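Long-range contacts in Uly1 (Catenovulum maritimum, PDB 7DRQ), which probably cleaves ulvan, a polysaccharide of green algae, by the eliminative chemistry of a lyase of polysaccharide lyase family 24: residues K244-L249 with E313-P318; F277-N282 with V320-A325; D291-A296 with M328-L333. All coordinates share one frame; numbering follows the deposited sequence.

Contact 1. Residues K244-L249 with E313-P318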
ATOM      1  N   LYS A 244      -5.402  -0.439  17.004  1.00 15.66           N
ATOM      2  CA  LYS A 244      -4.362  -0.556  18.014  1.00 13.18           C
ATOM      3  C   LYS A 244      -3.086   0.083  17.484  1.00 14.33           C
ATOM      4  O   LYS A 244      -2.713  -0.127  16.329  1.00 10.77           O
ATOM      5  CB  LYS A 244      -4.123  -2.034  18.361  1.00 13.57           C
ATOM      6  CG  LYS A 244      -2.996  -2.276  19.358  1.00 14.33           C
ATOM      7  CD  LYS A 244      -2.964  -3.716  19.836  1.00 16.82           C
ATOM      8  CE  LYS A 244      -4.118  -4.000  20.784  1.00 17.89           C
ATOM      9  NZ  LYS A 244      -4.060  -3.124  21.990  1.00 21.20           N
ATOM     10  N   SER A 245      -2.408   0.867  18.323  1.00 13.84           N
ATOM     11  CA  SER A 245      -1.216   1.585  17.889  1.00 12.11           C
ATOM     12  C   SER A 245       0.018   0.694  17.931  1.00 12.07           C
ATOM     13  O   SER A 245       0.354   0.130  18.981  1.00 14.29           O
ATOM     14  CB  SER A 245      -0.983   2.798  18.795  1.00 14.42           C
ATOM     15  OG  SER A 245      -2.087   3.665  18.734  1.00 13.56           O
ATOM     16  N   PHE A 246       0.714   0.585  16.800  1.00 10.21           N
ATOM     17  CA  PHE A 246       2.039  -0.020  16.838  1.00  9.18           C
ATOM     18  C   PHE A 246       3.034   0.893  17.548  1.00 12.09           C
ATOM     19  O   PHE A 246       3.873   0.422  18.329  1.00 11.38           O
ATOM     20  CB  PHE A 246       2.558  -0.334  15.432  1.00 12.44           C
ATOM     21  CG  PHE A 246       4.018  -0.682  15.438  1.00 11.74           C
ATOM     22  CD1 PHE A 246       4.428  -1.934  15.855  1.00 13.32           C
ATOM     23  CD2 PHE A 246       4.979   0.269  15.139  1.00 10.03           C
ATOM     24  CE1 PHE A 246       5.768  -2.251  15.930  1.00 10.38           C
ATOM     25  CE2 PHE A 246       6.331  -0.042  15.215  1.00 12.56           C
ATOM     26  CZ  PHE A 246       6.719  -1.305  15.610  1.00  9.73           C
ATOM     27  N   ASN A 247       2.977   2.191  17.260  1.00  9.63           N
ATOM     28  CA  ASN A 247       3.798   3.199  17.913  1.00  9.32           C
ATOM     29  C   ASN A 247       2.899   4.347  18.351  1.00 12.59           C
ATOM     30  O   ASN A 247       1.773   4.510  17.869  1.00 13.86           O
ATOM     31  CB  ASN A 247       4.948   3.691  16.996  1.00 12.76           C
ATOM     32  CG  ASN A 247       4.455   4.469  15.778  1.00 11.72           C
ATOM     33  OD1 ASN A 247       3.700   3.951  14.956  1.00 11.48           O
ATOM     34  ND2 ASN A 247       4.889   5.715  15.663  1.00 11.30           N
ATOM     35  N   VAL A 248       3.393   5.143  19.302  1.00 13.19           N
ATOM     36  CA  VAL A 248       2.573   6.200  19.880  1.00 13.48           C
ATOM     37  C   VAL A 248       2.519   7.409  18.952  1.00 12.41           C
ATOM     38  O   VAL A 248       3.354   7.601  18.063  1.00 13.55           O
ATOM     39  CB  VAL A 248       3.101   6.609  21.265  1.00 14.62           C
ATOM     40  CG1 VAL A 248       3.243   5.392  22.175  1.00 13.96           C
ATOM     41  CG2 VAL A 248       4.444   7.342  21.115  1.00 13.35           C
ATOM     42  N   LEU A 249       1.518   8.250  19.182  1.00 13.96           N
ATOM     43  CA  LEU A 249       1.603   9.640  18.767  1.00 14.32           C
ATOM     44  C   LEU A 249       2.129  10.461  19.935  1.00 12.07           C
ATOM     45  O   LEU A 249       2.057  10.046  21.099  1.00 15.94           O
ATOM     46  CB  LEU A 249       0.247  10.175  18.309  1.00 15.42           C
ATOM     47  CG  LEU A 249      -0.337   9.575  17.025  1.00 14.59           C
ATOM     48  CD1 LEU A 249      -1.790   9.957  16.866  1.00 13.38           C
ATOM     49  CD2 LEU A 249       0.473  10.006  15.798  1.00 12.40           C
ATOM     50  N   GLU A 313      14.399  -9.709  21.196  1.00 14.18           N
ATOM     51  CA  GLU A 313      14.157  -9.005  22.444  1.00 18.26           C
ATOM     52  C   GLU A 313      12.808  -8.306  22.405  1.00 14.52           C
ATOM     53  O   GLU A 313      12.431  -7.716  21.393  1.00 15.07           O
ATOM     54  CB  GLU A 313      15.268  -7.982  22.693  1.00 18.31           C
ATOM     55  CG  GLU A 313      16.666  -8.557  22.512  1.00 17.62           C
ATOM     56  CD  GLU A 313      17.759  -7.498  22.452  1.00 23.27           C
ATOM     57  OE1 GLU A 313      17.491  -6.354  22.022  1.00 21.41           O
ATOM     58  OE2 GLU A 313      18.903  -7.819  22.830  1.00 26.06           O
ATOM     59  N   ALA A 314      12.086  -8.351  23.524  1.00 12.58           N
ATOM     60  CA  ALA A 314      10.818  -7.640  23.600  1.00 14.56           C
ATOM     61  C   ALA A 314      11.041  -6.145  23.428  1.00 17.81           C
ATOM     62  O   ALA A 314      12.008  -5.583  23.951  1.00 14.26           O
ATOM     63  CB  ALA A 314      10.133  -7.913  24.939  1.00 14.94           C
ATOM     64  N   ILE A 315      10.156  -5.502  22.667  1.00 15.41           N
ATOM     65  CA  ILE A 315      10.206  -4.057  22.501  1.00  9.33           C
ATOM     66  C   ILE A 315       9.029  -3.438  23.240  1.00 13.23           C
ATOM     67  O   ILE A 315       8.013  -4.083  23.511  1.00 12.14           O
ATOM     68  CB  ILE A 315      10.222  -3.622  21.016  1.00 10.91           C
ATOM     69  CG1 ILE A 315       8.951  -4.088  20.290  1.00 11.74           C
ATOM     70  CG2 ILE A 315      11.466  -4.188  20.326  1.00 11.33           C
ATOM     71  CD1 ILE A 315       8.723  -3.377  18.950  1.00 10.90           C
ATOM     72  N   THR A 316       9.196  -2.168  23.595  1.00 12.18           N
ATOM     73  CA  THR A 316       8.111  -1.393  24.178  1.00 13.67           C
ATOM     74  C   THR A 316       6.934  -1.332  23.213  1.00 13.16           C
ATOM     75  O   THR A 316       7.115  -1.133  22.013  1.00 11.96           O
ATOM     76  CB  THR A 316       8.601   0.023  24.492  1.00 14.06           C
ATOM     77  OG1 THR A 316       9.726  -0.051  25.380  1.00 13.35           O
ATOM     78  CG2 THR A 316       7.500   0.855  25.140  1.00 14.56           C
HETATM   79  N   MSE A 317       5.722  -1.511  23.738  1.00 12.04           N
HETATM   80  CA  MSE A 317       4.524  -1.559  22.897  1.00 12.16           C
HETATM   81  C   MSE A 317       3.346  -0.911  23.636  1.00 14.43           C
HETATM   82  O   MSE A 317       2.960  -1.384  24.713  1.00 12.80           O
HETATM   83  CB  MSE A 317       4.208  -3.009  22.505  1.00 12.24           C
HETATM   84  CG  MSE A 317       3.014  -3.200  21.574  1.00 14.17           C
HETATM   85 SE   MSE A 317       3.279  -2.265  19.864  1.00 24.02          SE
HETATM   86  CE  MSE A 317       5.161  -2.688  19.622  1.00  4.89           C
ATOM     87  N   PRO A 318       2.771   0.165  23.075  1.00 12.92           N
ATOM     88  CA  PRO A 318       3.143   0.795  21.794  1.00 13.29           C
ATOM     89  C   PRO A 318       4.543   1.412  21.824  1.00 12.77           C
ATOM     90  O   PRO A 318       4.971   1.938  22.857  1.00 13.25           O
ATOM     91  CB  PRO A 318       2.083   1.887  21.606  1.00 15.34           C
ATOM     92  CG  PRO A 318       0.985   1.554  22.564  1.00 19.84           C
ATOM     93  CD  PRO A 318       1.627   0.840  23.706  1.00 14.95           C
TER
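Met317, a selenomethionine, lays its SE against the backbone of Phe246, with SE 3.2 Å from Phe246 O. Its methyl carries on to the aromatic side chain, where Met317 CE is 3.8 Å from Phe246 CE1. The two side chains cross at about a right angle. SE stands 5.0 Å from the centroid of the Phe246 ring and 42° off its normal, a Met-aromatic contact made obliquely. Bends at chi2 (60°) and chi3 (40°) fold the Met317 chain back so that both SE and CE face Phe246. Ile315 CD1 approaches the same Phe246 CE1 more loosely, at 4.4 Å, also obliquely.

Pro318 closes the other end. Its CB lies 3.6 Å from Ser245 O and 3.7 Å from Val248 CG1, and its CA meets Phe246 O in a CA-H...O contact. The peptide bond before Pro318 is cis, which turns the chain sharply between Met317 and the proline ring.

In beta-propeller terms, residues 244-249 run out of strand 239-245, an outermost strand of one four-stranded antiparallel sheet, while residues 313-318 belong to the long loop between strands 307-308 and 326-328 of the following sheet. The contact therefore packs the exit of one blade against a loop of its neighbour.

Beyond this shell, the backbone of Leu319 hydrogen-bonds to Phe246 and Val248, continuing the junction past Pro318. Phe246 also meets Trp307 edge-to-face and touches Ile262, both in the following sheet. Asn247 turns away from the proline: OD1 accepts from Val228 N and ND2 donates to Gly226 O, tying the turn back to its own blade.

Contact 2. Residues F277-N282 with V320-A325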
ATOM      1  N   PHE A 277      10.101  -0.479   8.750  1.00  9.84           N
ATOM      2  CA  PHE A 277       9.821   0.932   8.523  1.00 12.02           C
ATOM      3  C   PHE A 277      11.096   1.752   8.630  1.00 11.49           C
ATOM      4  O   PHE A 277      12.129   1.286   9.116  1.00 10.40           O
ATOM      5  CB  PHE A 277       8.753   1.460   9.508  1.00  9.32           C
ATOM      6  CG  PHE A 277       9.163   1.423  10.953  1.00 11.25           C
ATOM      7  CD1 PHE A 277       8.916   0.295  11.727  1.00 11.00           C
ATOM      8  CD2 PHE A 277       9.754   2.535  11.558  1.00 11.23           C
ATOM      9  CE1 PHE A 277       9.276   0.257  13.069  1.00 11.30           C
ATOM     10  CE2 PHE A 277      10.116   2.508  12.914  1.00 13.30           C
ATOM     11  CZ  PHE A 277       9.869   1.370  13.666  1.00 11.80           C
ATOM     12  N   GLN A 278      11.004   2.984   8.134  1.00 10.71           N
ATOM     13  CA  GLN A 278      11.977   4.032   8.396  1.00  8.23           C
ATOM     14  C   GLN A 278      11.281   5.172   9.129  1.00 10.68           C
ATOM     15  O   GLN A 278      10.055   5.253   9.174  1.00 12.31           O
ATOM     16  CB  GLN A 278      12.635   4.513   7.084  1.00 10.89           C
ATOM     17  CG  GLN A 278      13.210   3.330   6.301  1.00  8.80           C
ATOM     18  CD  GLN A 278      14.079   3.734   5.120  1.00 10.38           C
ATOM     19  OE1 GLN A 278      13.577   4.054   4.037  1.00 10.39           O
ATOM     20  NE2 GLN A 278      15.392   3.713   5.320  1.00 10.04           N
ATOM     21  N   ARG A 279      12.074   6.056   9.717  1.00  9.57           N
ATOM     22  CA  ARG A 279      11.563   7.075  10.621  1.00 10.92           C
ATOM     23  C   ARG A 279      11.805   8.453  10.013  1.00 12.49           C
ATOM     24  O   ARG A 279      12.832   8.681   9.375  1.00 12.89           O
ATOM     25  CB  ARG A 279      12.247   6.959  11.995  1.00 12.11           C
ATOM     26  CG  ARG A 279      12.149   8.223  12.854  1.00 10.98           C
ATOM     27  CD  ARG A 279      12.867   8.058  14.204  1.00 11.78           C
ATOM     28  NE  ARG A 279      14.308   7.894  14.036  1.00 13.68           N
ATOM     29  CZ  ARG A 279      15.118   7.392  14.972  1.00 15.94           C
ATOM     30  NH1 ARG A 279      14.616   7.035  16.144  1.00 11.95           N
ATOM     31  NH2 ARG A 279      16.428   7.299  14.750  1.00 10.97           N
ATOM     32  N   ARG A 280      10.853   9.371  10.174  1.00 11.77           N
ATOM     33  CA  ARG A 280      11.105  10.768   9.855  1.00 10.91           C
ATOM     34  C   ARG A 280      11.070  11.540  11.161  1.00 11.94           C
ATOM     35  O   ARG A 280      10.026  11.604  11.817  1.00 11.12           O
ATOM     36  CB  ARG A 280      10.100  11.359   8.862  1.00 14.01           C
ATOM     37  CG  ARG A 280      10.480  12.801   8.466  1.00 10.33           C
ATOM     38  CD  ARG A 280       9.533  13.411   7.421  1.00 13.45           C
ATOM     39  NE  ARG A 280       9.518  12.665   6.164  1.00 13.08           N
ATOM     40  CZ  ARG A 280       8.821  13.022   5.089  1.00 16.17           C
ATOM     41  NH1 ARG A 280       8.108  14.141   5.098  1.00 14.06           N
ATOM     42  NH2 ARG A 280       8.846  12.266   3.993  1.00 15.49           N
ATOM     43  N   PHE A 281      12.159  12.134  11.537  1.00 12.19           N
ATOM     44  CA  PHE A 281      12.236  12.874  12.770  1.00 13.16           C
ATOM     45  C   PHE A 281      12.036  14.380  12.589  1.00 13.98           C
ATOM     46  O   PHE A 281      11.741  15.029  13.505  1.00 13.09           O
ATOM     47  CB  PHE A 281      13.636  12.719  13.401  1.00 12.12           C
ATOM     48  CG  PHE A 281      13.693  11.959  14.678  1.00 15.73           C
ATOM     49  CD1 PHE A 281      12.811  12.163  15.670  1.00 15.97           C
ATOM     50  CD2 PHE A 281      14.720  11.066  14.909  1.00 23.52           C
ATOM     51  CE1 PHE A 281      12.881  11.464  16.835  1.00 16.73           C
ATOM     52  CE2 PHE A 281      14.818  10.377  16.096  1.00 27.35           C
ATOM     53  CZ  PHE A 281      13.878  10.586  17.071  1.00 26.80           C
ATOM     54  N   ASN A 282      12.282  14.884  11.403  1.00 11.77           N
ATOM     55  CA  ASN A 282      12.185  16.316  11.144  1.00 11.93           C
ATOM     56  C   ASN A 282      13.085  17.114  12.069  1.00 13.90           C
ATOM     57  O   ASN A 282      12.761  18.242  12.445  1.00 14.06           O
ATOM     58  CB  ASN A 282      10.749  16.810  11.254  1.00 14.53           C
ATOM     59  CG  ASN A 282       9.802  16.020  10.370  1.00 11.90           C
ATOM     60  OD1 ASN A 282       9.788  16.193   9.145  1.00 13.79           O
ATOM     61  ND2 ASN A 282       9.013  15.151  10.989  1.00 12.22           N
ATOM     62  N   VAL A 320       7.718   3.770  21.490  1.00 12.67           N
ATOM     63  CA  VAL A 320       7.988   5.195  21.628  1.00 12.08           C
ATOM     64  C   VAL A 320       9.318   5.580  20.997  1.00 10.89           C
ATOM     65  O   VAL A 320       9.407   6.607  20.324  1.00 11.63           O
ATOM     66  CB  VAL A 320       7.947   5.635  23.106  1.00 14.92           C
ATOM     67  CG1 VAL A 320       8.226   7.136  23.215  1.00 13.28           C
ATOM     68  CG2 VAL A 320       6.604   5.285  23.731  1.00 13.66           C
ATOM     69  N   LYS A 321      10.361   4.773  21.216  1.00 13.32           N
ATOM     70  CA  LYS A 321      11.706   4.997  20.688  1.00 12.96           C
ATOM     71  C   LYS A 321      11.956   3.990  19.571  1.00 12.20           C
ATOM     72  O   LYS A 321      12.161   2.800  19.842  1.00 12.73           O
ATOM     73  CB  LYS A 321      12.765   4.817  21.778  1.00 16.46           C
ATOM     74  CG  LYS A 321      12.722   5.780  22.955  1.00 18.47           C
ATOM     75  CD  LYS A 321      13.847   5.401  23.954  1.00 23.19           C
ATOM     76  CE  LYS A 321      13.400   4.316  24.975  1.00 34.71           C
ATOM     77  NZ  LYS A 321      13.905   2.892  24.762  1.00 28.15           N
ATOM     78  N   ALA A 322      11.980   4.465  18.324  1.00 12.75           N
ATOM     79  CA  ALA A 322      12.136   3.550  17.193  1.00 10.60           C
ATOM     80  C   ALA A 322      13.408   2.708  17.294  1.00 12.24           C
ATOM     81  O   ALA A 322      13.425   1.561  16.829  1.00 12.67           O
ATOM     82  CB  ALA A 322      12.123   4.334  15.876  1.00 12.40           C
ATOM     83  N   ASP A 323      14.475   3.243  17.901  1.00 10.09           N
ATOM     84  CA  ASP A 323      15.749   2.532  17.922  1.00 12.77           C
ATOM     85  C   ASP A 323      15.667   1.160  18.587  1.00 13.58           C
ATOM     86  O   ASP A 323      16.530   0.319  18.321  1.00 12.57           O
ATOM     87  CB  ASP A 323      16.823   3.379  18.616  1.00 15.27           C
ATOM     88  CG  ASP A 323      17.367   4.485  17.720  1.00 16.93           C
ATOM     89  OD1 ASP A 323      16.904   4.596  16.562  1.00 13.90           O
ATOM     90  OD2 ASP A 323      18.250   5.253  18.174  1.00 15.81           O
ATOM     91  N   GLU A 324      14.659   0.903  19.434  1.00 13.22           N
ATOM     92  CA  GLU A 324      14.465  -0.455  19.937  1.00 13.10           C
ATOM     93  C   GLU A 324      14.375  -1.463  18.808  1.00 13.22           C
ATOM     94  O   GLU A 324      14.754  -2.624  18.978  1.00 14.53           O
ATOM     95  CB  GLU A 324      13.197  -0.550  20.785  1.00 11.94           C
ATOM     96  CG  GLU A 324      13.219   0.338  22.016  1.00 13.36           C
ATOM     97  CD  GLU A 324      12.179  -0.082  23.034  1.00 18.30           C
ATOM     98  OE1 GLU A 324      11.818  -1.291  23.067  1.00 15.50           O
ATOM     99  OE2 GLU A 324      11.723   0.797  23.793  1.00 14.66           O
ATOM    100  N   ALA A 325      13.871  -1.037  17.651  1.00 12.35           N
ATOM    101  CA  ALA A 325      13.637  -1.911  16.506  1.00 13.57           C
ATOM    102  C   ALA A 325      14.673  -1.714  15.402  1.00 10.69           C
ATOM    103  O   ALA A 325      14.470  -2.167  14.278  1.00 12.09           O
ATOM    104  CB  ALA A 325      12.223  -1.685  15.966  1.00 12.73           C
TER
HETATM  105  O   HOH W   1      11.989   7.241  17.491  1.00 12.37           O
HETATM  106  O   HOH W   2      14.991   6.002  19.018  1.00 16.19           O
HETATM  107  O   HOH W   3      18.184   7.609  17.062  1.00 17.40           O
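Arg279 runs out extended, CG opposite the backbone N (chi1 161°), then bends at chi3 (65°) and brings its guanidinium to Asp323, whose CG lies beside its own backbone N. The salt bridge is long: Asp323 OD1 is 3.3 Å from Arg279 NH2, and both N-H groups reach that oxygen weakly. The two flat groups are turned 54° apart. Waters do much of the joining. Two lie in plane at the guanidinium edge and accept from Arg279 NH1; one also takes the N-H of Ala322, the other that of Asp323. A third accepts from NH2 and donates to Asp323 OD2 at 2.6 Å. Phe281 CE2 sits over one guanidinium face, which limits its tilt.

Beside the Arg279 chain, Ala322 CB lies at the edge of the Phe277 ring, 4.0 Å from CE2, and close to Arg279 NH1. The stronger partners are elsewhere: Asp291 for Arg279 and Arg329 for Asp323, so acids and arginines alternate. Here a 3-10 turn (322-324) is packed over strand 272-280 of a propeller blade, whose chain runs on to the calcium site of Leu283, Asp285 and Phe287.

Contact 3. Residues D291-A296 with M328-L333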
ATOM      1  N   ASP A 291      15.198   8.675   8.202  1.00 10.49           N
ATOM      2  CA  ASP A 291      16.456   8.161   8.727  1.00  9.68           C
ATOM      3  C   ASP A 291      16.206   6.764   9.275  1.00 11.75           C
ATOM      4  O   ASP A 291      15.072   6.384   9.574  1.00 10.95           O
ATOM      5  CB  ASP A 291      17.043   9.078   9.832  1.00  9.65           C
ATOM      6  CG  ASP A 291      16.263   8.992  11.145  1.00 14.67           C
ATOM      7  OD1 ASP A 291      16.613   8.137  11.983  1.00 16.63           O
ATOM      8  OD2 ASP A 291      15.305   9.782  11.338  1.00 12.65           O
ATOM      9  N   GLY A 292      17.284   5.999   9.402  1.00 10.24           N
ATOM     10  CA  GLY A 292      17.223   4.710  10.048  1.00 10.94           C
ATOM     11  C   GLY A 292      16.527   3.638   9.234  1.00 12.52           C
ATOM     12  O   GLY A 292      15.980   3.908   8.154  1.00 12.27           O
HETATM   13  N   MSE A 293      16.559   2.419   9.739  1.00 12.47           N
HETATM   14  CA  MSE A 293      15.821   1.303   9.160  1.00  9.96           C
HETATM   15  C   MSE A 293      15.445   0.389  10.322  1.00 11.28           C
HETATM   16  O   MSE A 293      16.286   0.050  11.159  1.00 12.02           O
HETATM   17  CB  MSE A 293      16.659   0.582   8.106  1.00 11.12           C
HETATM   18  CG  MSE A 293      15.929  -0.519   7.389  1.00 11.43           C
HETATM   19 SE   MSE A 293      17.085  -1.211   5.941  1.00 21.36          SE
HETATM   20  CE  MSE A 293      17.073   0.295   4.728  1.00 13.21           C
ATOM     21  N   PHE A 294      14.182  -0.015  10.383  1.00 11.39           N
ATOM     22  CA  PHE A 294      13.651  -0.631  11.594  1.00 10.54           C
ATOM     23  C   PHE A 294      12.779  -1.829  11.241  1.00  9.55           C
ATOM     24  O   PHE A 294      12.186  -1.893  10.162  1.00 11.22           O
ATOM     25  CB  PHE A 294      12.851   0.394  12.407  1.00  9.57           C
ATOM     26  CG  PHE A 294      13.606   1.664  12.691  1.00  9.58           C
ATOM     27  CD1 PHE A 294      14.397   1.782  13.822  1.00 11.74           C
ATOM     28  CD2 PHE A 294      13.552   2.737  11.799  1.00  9.62           C
ATOM     29  CE1 PHE A 294      15.115   2.958  14.076  1.00 11.35           C
ATOM     30  CE2 PHE A 294      14.262   3.897  12.041  1.00 10.65           C
ATOM     31  CZ  PHE A 294      15.039   4.013  13.190  1.00 11.21           C
ATOM     32  N   TYR A 295      12.671  -2.765  12.191  1.00  9.40           N
ATOM     33  CA  TYR A 295      11.918  -3.992  11.959  1.00 11.32           C
ATOM     34  C   TYR A 295      11.515  -4.585  13.298  1.00 10.17           C
ATOM     35  O   TYR A 295      12.304  -4.572  14.250  1.00 10.36           O
ATOM     36  CB  TYR A 295      12.752  -5.003  11.160  1.00 11.37           C
ATOM     37  CG  TYR A 295      12.289  -6.451  11.209  1.00 11.16           C
ATOM     38  CD1 TYR A 295      11.235  -6.891  10.416  1.00  9.69           C
ATOM     39  CD2 TYR A 295      12.962  -7.388  11.985  1.00  9.38           C
ATOM     40  CE1 TYR A 295      10.837  -8.222  10.421  1.00 10.56           C
ATOM     41  CE2 TYR A 295      12.562  -8.715  12.024  1.00 10.40           C
ATOM     42  CZ  TYR A 295      11.498  -9.125  11.239  1.00 13.97           C
ATOM     43  OH  TYR A 295      11.122 -10.444  11.247  1.00 11.72           O
ATOM     44  N   ALA A 296      10.295  -5.103  13.366  1.00 11.14           N
ATOM     45  CA  ALA A 296       9.850  -5.829  14.545  1.00 11.18           C
ATOM     46  C   ALA A 296       8.828  -6.865  14.107  1.00 11.73           C
ATOM     47  O   ALA A 296       8.212  -6.735  13.047  1.00 11.17           O
ATOM     48  CB  ALA A 296       9.250  -4.891  15.601  1.00  9.59           C
HETATM   49  N   MSE A 328      19.514  -1.146  10.903  1.00 11.29           N
HETATM   50  CA  MSE A 328      20.576  -0.552  10.057  1.00 14.04           C
HETATM   51  C   MSE A 328      20.438   0.965  10.018  1.00 13.70           C
HETATM   52  O   MSE A 328      19.333   1.482  10.137  1.00 15.12           O
HETATM   53  CB  MSE A 328      20.518  -1.152   8.634  1.00 14.41           C
HETATM   54  CG  MSE A 328      21.814  -1.050   7.783  1.00 14.48           C
HETATM   55 SE   MSE A 328      21.987   0.560   6.676  0.59 13.74          SE
HETATM   56  CE  MSE A 328      20.138   0.527   5.833  1.00 29.69           C
ATOM     57  N   ARG A 329      21.546   1.689   9.886  1.00 15.19           N
ATOM     58  CA  ARG A 329      21.475   3.145   9.774  1.00  9.88           C
ATOM     59  C   ARG A 329      21.857   3.515   8.357  1.00 14.20           C
ATOM     60  O   ARG A 329      23.050   3.524   8.036  1.00 12.78           O
ATOM     61  CB  ARG A 329      22.423   3.820  10.768  1.00 15.38           C
ATOM     62  CG  ARG A 329      22.167   3.497  12.232  1.00 15.36           C
ATOM     63  CD  ARG A 329      21.161   4.451  12.836  1.00 17.27           C
ATOM     64  NE  ARG A 329      21.175   4.327  14.289  1.00 13.38           N
ATOM     65  CZ  ARG A 329      20.162   4.668  15.078  1.00 17.20           C
ATOM     66  NH1 ARG A 329      19.045   5.159  14.554  1.00 13.80           N
ATOM     67  NH2 ARG A 329      20.269   4.497  16.391  1.00 18.98           N
ATOM     68  N   PRO A 330      20.910   3.838   7.468  1.00 11.59           N
ATOM     69  CA  PRO A 330      21.300   4.103   6.061  1.00 10.77           C
ATOM     70  C   PRO A 330      22.203   5.319   5.889  1.00 13.32           C
ATOM     71  O   PRO A 330      22.912   5.414   4.875  1.00 13.05           O
ATOM     72  CB  PRO A 330      19.956   4.307   5.344  1.00 13.30           C
ATOM     73  CG  PRO A 330      18.932   3.681   6.226  1.00 14.26           C
ATOM     74  CD  PRO A 330      19.452   3.767   7.642  1.00 13.16           C
ATOM     75  N   GLY A 331      22.197   6.256   6.843  1.00 15.15           N
ATOM     76  CA  GLY A 331      23.154   7.359   6.796  1.00 12.49           C
ATOM     77  C   GLY A 331      24.599   6.876   6.734  1.00 16.23           C
ATOM     78  O   GLY A 331      25.461   7.555   6.155  1.00 15.63           O
ATOM     79  N   ASP A 332      24.878   5.701   7.324  1.00 14.80           N
ATOM     80  CA  ASP A 332      26.178   5.088   7.258  1.00 13.64           C
ATOM     81  C   ASP A 332      26.647   4.879   5.825  1.00 16.09           C
ATOM     82  O   ASP A 332      27.861   4.758   5.605  1.00 18.51           O
ATOM     83  CB  ASP A 332      26.132   3.726   7.955  1.00 15.61           C
ATOM     84  CG  ASP A 332      25.818   3.859   9.378  1.00 21.75           C
ATOM     85  OD1 ASP A 332      25.691   5.051   9.808  1.00 22.45           O
ATOM     86  OD2 ASP A 332      25.908   2.886  10.184  1.00 17.21           O
ATOM     87  N   LEU A 333      25.723   4.674   4.886  1.00 13.79           N
ATOM     88  CA  LEU A 333      26.085   4.405   3.508  1.00 13.94           C
ATOM     89  C   LEU A 333      26.668   5.626   2.804  1.00 13.73           C
ATOM     90  O   LEU A 333      27.272   5.486   1.729  1.00 14.67           O
ATOM     91  CB  LEU A 333      24.852   3.903   2.754  1.00 13.97           C
ATOM     92  CG  LEU A 333      24.138   2.719   3.403  1.00 13.79           C
ATOM     93  CD1 LEU A 333      22.854   2.372   2.648  1.00 14.73           C
ATOM     94  CD2 LEU A 333      25.050   1.508   3.502  1.00 17.59           C
TER
HETATM   95  O   HOH W   4      18.925   6.819  12.165  1.00 14.93           O
HETATM   96  O   HOH W   5      20.421   6.472   9.543  1.00  6.48           O
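Asp291 OD1 receives a hydrogen bond from a water at 2.7 Å and a salt bridge from Arg279 NH2. The same water accepts from Arg329 NH1, joining the two segments where Asp291 OD1 and Arg329 NH1 themselves stay 4.6 Å apart. A second water accepts from both Gly292 N and Gly331 N. Between the backbones, Met328 N gives a weak bond to Met293 O (3.5 Å).

Pro330 lies flush on the strand, its CD 3.3 Å from Gly292 C. Gly292 has a positive phi (73°), and a CB there would run into Phe294 CZ on the side away from Pro330. On the apolar side the CE methyls of the selenomethionines Met293 and Met328 meet, too closely to be taken literally, and Pro330 CG is 4.1 Å from Met293 CE. Without the CG and CD of Pro330, as with an alanine here, the Gly292 peptide would probably lose its cover and a gap would open beside Met293 CE.

Leu361 and Ser379, from the following sheet, also touch Met293. Apolar packing thus serves the side toward the next blade, while water bridges Asp291 and Arg329, whose charges are probably balanced mainly by their direct partners Arg279 and Asp323.

Overall arrangement
Contacts 2 and 3 are buried and share a sheet, since strands 272-280 and 290-298 are neighbours joined by Phe277 O and Phe294 N. Contact 1 is only partly buried and spans two sheets, with Pro318 exposed. All three draw on the chain that follows strand 307-308, whose successive parts reach the preceding blade (contact 1), then strand 272-280 (contact 2) and strand 290-298 (contact 3). Chemistry shifts accordingly: apolar and selenium packing in contact 1, a weak ion pair, direct and water-bridged, beside Phe-Ala packing in contact 2, and in contact 3 selenomethionine and proline packing with waters but no direct ion pair. The Asp323-Arg329 salt bridge links contacts 2 and 3, Phe246 against Phe277 contacts 1 and 2.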